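Local coordinates for putative integron gene cassette protein (Uncultured bacterium, PDB 3FUY) that is of unknown function but is encoded by a mobile integron gene cassette and assembles from three copies of the same chain, at residues 35-40 against 60-65; 133-138 against 153-158. All blocks are in the same frame, centred on the assembly; numbering follows the deposited sequence.

Interaction 1 of 2, residues 35-40 against 60-65; sequences VTIRDF and GDIDLC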
loop_
_atom_site.group_PDB
_atom_site.type_symbol
_atom_site.label_atom_id
_atom_site.label_comp_id
_atom_site.label_asym_id
_atom_site.label_seq_id
_atom_site.Cartn_x
_atom_site.Cartn_y
_atom_site.Cartn_z
ATOM N N VAL B 35 -8.439 2.233 0.002
ATOM C CA VAL B 35 -7.660 1.755 1.145
ATOM C C VAL B 35 -7.827 0.253 1.327
ATOM O O VAL B 35 -8.936 -0.266 1.280
ATOM C CB VAL B 35 -8.083 2.488 2.439
ATOM C CG1 VAL B 35 -7.451 1.836 3.676
ATOM C CG2 VAL B 35 -7.721 3.980 2.352
ATOM N N THR B 36 -6.723 -0.453 1.522
ATOM C CA THR B 36 -6.818 -1.867 1.854
ATOM C C THR B 36 -6.662 -2.046 3.362
ATOM O O THR B 36 -5.786 -1.449 3.995
ATOM C CB THR B 36 -5.765 -2.718 1.115
ATOM O OG1 THR B 36 -4.450 -2.297 1.501
ATOM C CG2 THR B 36 -5.913 -2.569 -0.391
ATOM N N ILE B 37 -7.517 -2.878 3.937
ATOM C CA ILE B 37 -7.484 -3.120 5.376
ATOM C C ILE B 37 -7.438 -4.619 5.634
ATOM O O ILE B 37 -8.387 -5.350 5.352
ATOM C CB ILE B 37 -8.701 -2.491 6.071
ATOM C CG1 ILE B 37 -8.735 -0.994 5.821
ATOM C CG2 ILE B 37 -8.653 -2.730 7.574
ATOM C CD1 ILE B 37 -10.071 -0.340 6.313
ATOM N N ARG B 38 -6.303 -5.076 6.134
ATOM C CA ARG B 38 -6.101 -6.481 6.412
ATOM C C ARG B 38 -6.124 -6.630 7.931
ATOM O O ARG B 38 -5.261 -6.077 8.607
ATOM C CB ARG B 38 -4.714 -6.888 5.881
ATOM C CG ARG B 38 -4.217 -8.226 6.384
ATOM C CD ARG B 38 -5.119 -9.316 5.931
ATOM N NE ARG B 38 -4.537 -10.658 6.040
ATOM C CZ ARG B 38 -5.254 -11.735 6.345
ATOM N NH1 ARG B 38 -6.548 -11.600 6.647
ATOM N NH2 ARG B 38 -4.690 -12.937 6.364
ATOM N N ASP B 39 -7.091 -7.377 8.459
ATOM C CA ASP B 39 -7.178 -7.653 9.905
ATOM C C ASP B 39 -6.612 -9.047 10.164
ATOM O O ASP B 39 -7.276 -10.046 9.913
ATOM C CB ASP B 39 -8.649 -7.585 10.389
ATOM C CG ASP B 39 -8.791 -7.800 11.915
ATOM O OD1 ASP B 39 -7.919 -8.444 12.544
ATOM O OD2 ASP B 39 -9.792 -7.326 12.494
ATOM N N PHE B 40 -5.380 -9.123 10.647
ATOM C CA PHE B 40 -4.748 -10.428 10.863
ATOM C C PHE B 40 -5.456 -11.242 11.938
ATOM O O PHE B 40 -5.740 -12.422 11.730
ATOM C CB PHE B 40 -3.284 -10.257 11.272
ATOM C CG PHE B 40 -2.385 -9.807 10.146
ATOM C CD1 PHE B 40 -2.003 -10.698 9.143
ATOM C CD2 PHE B 40 -1.903 -8.515 10.105
ATOM C CE1 PHE B 40 -1.143 -10.309 8.119
ATOM C CE2 PHE B 40 -1.047 -8.102 9.076
ATOM C CZ PHE B 40 -0.665 -9.014 8.076
ATOM N N GLY B 60 -12.091 8.363 10.677
ATOM C CA GLY B 60 -13.492 8.015 10.888
ATOM C C GLY B 60 -13.989 6.995 9.879
ATOM O O GLY B 60 -14.598 5.985 10.241
ATOM N N ASP B 61 -13.723 7.259 8.603
ATOM C CA ASP B 61 -14.021 6.310 7.534
ATOM C C ASP B 61 -13.416 4.914 7.789
ATOM O O ASP B 61 -14.060 3.892 7.562
ATOM C CB ASP B 61 -13.519 6.845 6.191
ATOM C CG ASP B 61 -14.142 8.179 5.816
ATOM O OD1 ASP B 61 -15.341 8.394 6.115
ATOM O OD2 ASP B 61 -13.428 9.014 5.225
ATOM N N ILE B 62 -12.165 4.872 8.228
ATOM C CA ILE B 62 -11.530 3.587 8.487
ATOM C C ILE B 62 -12.164 2.907 9.700
ATOM O O ILE B 62 -12.409 1.712 9.674
ATOM C CB ILE B 62 -9.998 3.737 8.651
ATOM C CG1 ILE B 62 -9.374 4.049 7.284
ATOM C CG2 ILE B 62 -9.381 2.464 9.233
ATOM C CD1 ILE B 62 -7.970 4.670 7.380
ATOM N N ASP B 63 -12.453 3.674 10.752
ATOM C CA ASP B 63 -13.119 3.119 11.925
ATOM C C ASP B 63 -14.510 2.565 11.566
ATOM O O ASP B 63 -14.922 1.520 12.068
ATOM C CB ASP B 63 -13.245 4.172 13.030
ATOM C CG ASP B 63 -13.581 3.553 14.374
ATOM O OD1 ASP B 63 -12.786 2.726 14.852
ATOM O OD2 ASP B 63 -14.647 3.870 14.940
ATOM N N LEU B 64 -15.220 3.274 10.688
ATOM C CA LEU B 64 -16.516 2.819 10.177
ATOM C C LEU B 64 -16.323 1.480 9.487
ATOM O O LEU B 64 -17.033 0.508 9.753
ATOM C CB LEU B 64 -17.090 3.844 9.189
ATOM C CG LEU B 64 -18.496 3.553 8.642
ATOM C CD1 LEU B 64 -19.133 4.855 8.218
ATOM C CD2 LEU B 64 -18.451 2.601 7.469
ATOM N N CYS B 65 -15.324 1.419 8.617
ATOM C CA CYS B 65 -15.035 0.166 7.936
ATOM C C CYS B 65 -14.744 -0.964 8.937
ATOM O O CYS B 65 -15.276 -2.070 8.810
ATOM C CB CYS B 65 -13.897 0.344 6.923
ATOM S SG CYS B 65 -13.652 -1.094 5.878
#

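Interaction 2 of 2, residues 133-138 against 153-158; sequences EKLRAA and FEMKLR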
loop_
_atom_site.group_PDB
_atom_site.type_symbol
_atom_site.label_atom_id
_atom_site.label_comp_id
_atom_site.label_asym_id
_atom_site.label_seq_id
_atom_site.Cartn_x
_atom_site.Cartn_y
_atom_site.Cartn_z
ATOM N N GLU B 133 -31.039 -11.587 7.214
ATOM C CA GLU B 133 -31.589 -11.193 8.500
ATOM C C GLU B 133 -30.458 -10.785 9.450
ATOM O O GLU B 133 -30.476 -9.697 10.007
ATOM C CB GLU B 133 -32.383 -12.365 9.079
ATOM C CG GLU B 133 -33.064 -12.118 10.410
ATOM C CD GLU B 133 -33.699 -13.394 10.966
ATOM O OE1 GLU B 133 -34.238 -14.199 10.167
ATOM O OE2 GLU B 133 -33.648 -13.594 12.201
ATOM N N LYS B 134 -29.467 -11.655 9.625
ATOM C CA LYS B 134 -28.359 -11.337 10.523
ATOM C C LYS B 134 -27.632 -10.068 10.096
ATOM O O LYS B 134 -27.252 -9.261 10.936
ATOM C CB LYS B 134 -27.370 -12.502 10.628
ATOM C CG LYS B 134 -27.999 -13.811 11.101
ATOM C CD LYS B 134 -28.625 -13.661 12.477
ATOM C CE LYS B 134 -29.147 -15.000 13.001
ATOM N NZ LYS B 134 -29.793 -14.856 14.335
ATOM N N LEU B 135 -27.463 -9.883 8.790
ATOM C CA LEU B 135 -26.733 -8.724 8.283
ATOM C C LEU B 135 -27.515 -7.425 8.430
ATOM O O LEU B 135 -26.939 -6.374 8.706
ATOM C CB LEU B 135 -26.313 -8.929 6.816
ATOM C CG LEU B 135 -25.153 -9.897 6.572
ATOM C CD1 LEU B 135 -25.104 -10.233 5.097
ATOM C CD2 LEU B 135 -23.818 -9.303 7.042
ATOM N N ARG B 136 -28.827 -7.486 8.235
ATOM C CA ARG B 136 -29.632 -6.294 8.408
ATOM C C ARG B 136 -29.462 -5.790 9.828
ATOM O O ARG B 136 -29.326 -4.590 10.049
ATOM C CB ARG B 136 -31.115 -6.554 8.077
ATOM C CG ARG B 136 -31.443 -6.325 6.596
ATOM C CD ARG B 136 -32.960 -6.409 6.330
ATOM N NE ARG B 136 -33.488 -7.701 6.758
ATOM C CZ ARG B 136 -33.694 -8.737 5.948
ATOM N NH1 ARG B 136 -33.439 -8.632 4.645
ATOM N NH2 ARG B 136 -34.169 -9.876 6.440
ATOM N N ALA B 137 -29.460 -6.713 10.788
ATOM C CA ALA B 137 -29.227 -6.360 12.194
ATOM C C ALA B 137 -27.794 -5.897 12.486
ATOM O O ALA B 137 -27.588 -4.812 13.043
ATOM C CB ALA B 137 -29.600 -7.517 13.110
ATOM N N ALA B 138 -26.806 -6.707 12.110
ATOM C CA ALA B 138 -25.416 -6.409 12.471
ATOM C C ALA B 138 -24.860 -5.161 11.791
ATOM O O ALA B 138 -24.058 -4.434 12.379
ATOM C CB ALA B 138 -24.498 -7.619 12.179
ATOM N N PHE B 153 -26.501 -2.974 2.187
ATOM C CA PHE B 153 -25.551 -3.979 1.720
ATOM C C PHE B 153 -25.982 -4.662 0.425
ATOM O O PHE B 153 -27.151 -4.611 0.036
ATOM C CB PHE B 153 -25.240 -5.022 2.806
ATOM C CG PHE B 153 -26.357 -5.987 3.067
ATOM C CD1 PHE B 153 -26.315 -7.271 2.559
ATOM C CD2 PHE B 153 -27.443 -5.617 3.833
ATOM C CE1 PHE B 153 -27.355 -8.165 2.803
ATOM C CE2 PHE B 153 -28.482 -6.507 4.083
ATOM C CZ PHE B 153 -28.440 -7.784 3.569
ATOM N N GLU B 154 -25.015 -5.281 -0.241
ATOM C CA GLU B 154 -25.276 -6.150 -1.384
ATOM C C GLU B 154 -24.587 -7.469 -1.124
ATOM O O GLU B 154 -23.408 -7.506 -0.725
ATOM C CB GLU B 154 -24.733 -5.556 -2.689
ATOM C CG GLU B 154 -25.612 -4.510 -3.338
ATOM C CD GLU B 154 -25.145 -4.170 -4.747
ATOM O OE1 GLU B 154 -24.413 -4.993 -5.342
ATOM O OE2 GLU B 154 -25.499 -3.079 -5.255
HETATM N N MSE B 155 -25.309 -8.552 -1.377
HETATM C CA MSE B 155 -24.809 -9.885 -1.123
HETATM C C MSE B 155 -24.654 -10.704 -2.407
HETATM O O MSE B 155 -25.632 -11.025 -3.084
HETATM C CB MSE B 155 -25.752 -10.599 -0.166
HETATM C CG MSE B 155 -25.334 -12.009 0.164
HETATM SE SE MSE B 155 -26.381 -12.670 1.687
HETATM C CE MSE B 155 -26.734 -10.972 2.500
ATOM N N LYS B 156 -23.414 -11.036 -2.735
ATOM C CA LYS B 156 -23.115 -11.894 -3.869
ATOM C C LYS B 156 -23.152 -13.341 -3.393
ATOM O O LYS B 156 -22.694 -13.652 -2.285
ATOM C CB LYS B 156 -21.727 -11.541 -4.436
ATOM C CG LYS B 156 -21.375 -12.266 -5.710
ATOM C CD LYS B 156 -19.972 -11.934 -6.197
ATOM C CE LYS B 156 -19.851 -10.486 -6.602
ATOM N NZ LYS B 156 -18.431 -10.142 -6.909
ATOM N N LEU B 157 -23.706 -14.227 -4.213
ATOM C CA LEU B 157 -23.805 -15.634 -3.853
ATOM C C LEU B 157 -22.757 -16.466 -4.590
ATOM O O LEU B 157 -22.549 -16.307 -5.792
ATOM C CB LEU B 157 -25.206 -16.163 -4.159
ATOM C CG LEU B 157 -26.361 -15.247 -3.751
ATOM C CD1 LEU B 157 -27.696 -15.703 -4.378
ATOM C CD2 LEU B 157 -26.467 -15.191 -2.237
ATOM N N ARG B 158 -22.092 -17.351 -3.858
ATOM C CA ARG B 158 -21.071 -18.209 -4.442
ATOM C C ARG B 158 -21.337 -19.620 -3.989
ATOM O O ARG B 158 -21.943 -19.840 -2.947
ATOM C CB ARG B 158 -19.655 -17.788 -3.988
ATOM C CG ARG B 158 -19.201 -16.427 -4.509
ATOM C CD ARG B 158 -17.792 -16.086 -4.045
ATOM N NE ARG B 158 -17.301 -14.818 -4.592
ATOM C CZ ARG B 158 -16.830 -14.664 -5.829
ATOM N NH1 ARG B 158 -16.772 -15.711 -6.648
ATOM N NH2 ARG B 158 -16.405 -13.472 -6.245
#

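Interaction 1 of 2, residues 35-40 against 60-65
Ile37, on strand 34-39, meets Ile62 and Cys65 near the start of helix 59-79, where the helix lies against a face of the mixed beta sheet. Along the strand, Val35 comes first. Its CG1 stops 4.6 Å from CG1 of Ile62, a loose approach at the edge of the contact. Thr36 OG1 and, two residues on, Arg38 NH2 hydrogen-bond to Phe29 O and Ala57 O of the second subunit. Between them, Ile37 carries the packing. Its CG1 stands beside the backbone N, and chi2 of 171° extends the chain, so that the terminal CD1 arrives between two helix residues. That methyl lies 3.7 Å from SG of Cys65, whose sulfur is swung anti to its own backbone N, and 4.1 Å from the CG2 branch of Ile62. Leu66 and Met69, further along the same helix, also touch Ile37. Just past the strand's end, Phe40 packs on Ile62 of the second subunit; within the chain, Arg38 CG sits 3.9 Å above the plane of its ring, over the centre.

Interaction 2 of 2, residues 133-138 against 153-158
The shortest polar bond here, Ala138 N to Lys134 O at 2.8 Å, closes the last turn of helix 121-138, the turn that brings Leu135 and Arg136 onto Phe153. This helix is the crossover of a beta-alpha-beta unit linking the parallel neighbours 106-116 and 150-160, and it runs back over the second strand at 151°, with the two short axes 10.4 Å apart. Phe153 and Leu135 share most of the contact. Phe153 has a chi1 of 73°, which sets CG between the backbone N and the carbonyl carbon and raises the ring toward the helix. Leu135 CB makes a CH-pi contact with one face, 4.2 Å from the ring centroid and 16° off the normal. Further out on the same side chain, Leu135 CD1 reaches CE1 of Phe153 at 3.8 Å. Arg136 approaches differently: its CG lies in the ring plane, at the edge, 3.9 Å from CE2. Leu139 and Val141, just beyond the helix, add to the ring's surroundings. Met155, a selenomethionine, also points toward Leu135, but its CE is modelled too close to its neighbours for its exact position to be trusted. Were Phe153 an alanine, Leu135 CB would probably lose its aromatic face, and a gap would open under the end of the helix. From the other side of the strand, Lys156 and Arg158 form salt bridges with Asp177 and Asp112. These two charges are thus paired on the strand's far side, and what joins helix to strand is apolar and aromatic contact, which the aliphatic part of Arg136 extends to its solvent-exposed side.

Overall arrangement
Both contacts lay a helix on the same mixed sheet, but on opposite sides of the chain's centre, with their own centres about 19 Å apart. Interaction 1 is the more buried: aliphatic groups and one sulfur, no ring. Interaction 2 is only partly buried, and depends on an aromatic ring flanked by a leucine and an arginine. Their surroundings differ too. The strand of interaction 1 lies beside an outermost strand, with a second subunit against it, whereas 150-160 is itself outermost within the chain and no other subunit touches interaction 2. Helix 59-79 relates the two, since Ala75, further along it, touches Leu135 of interaction 2.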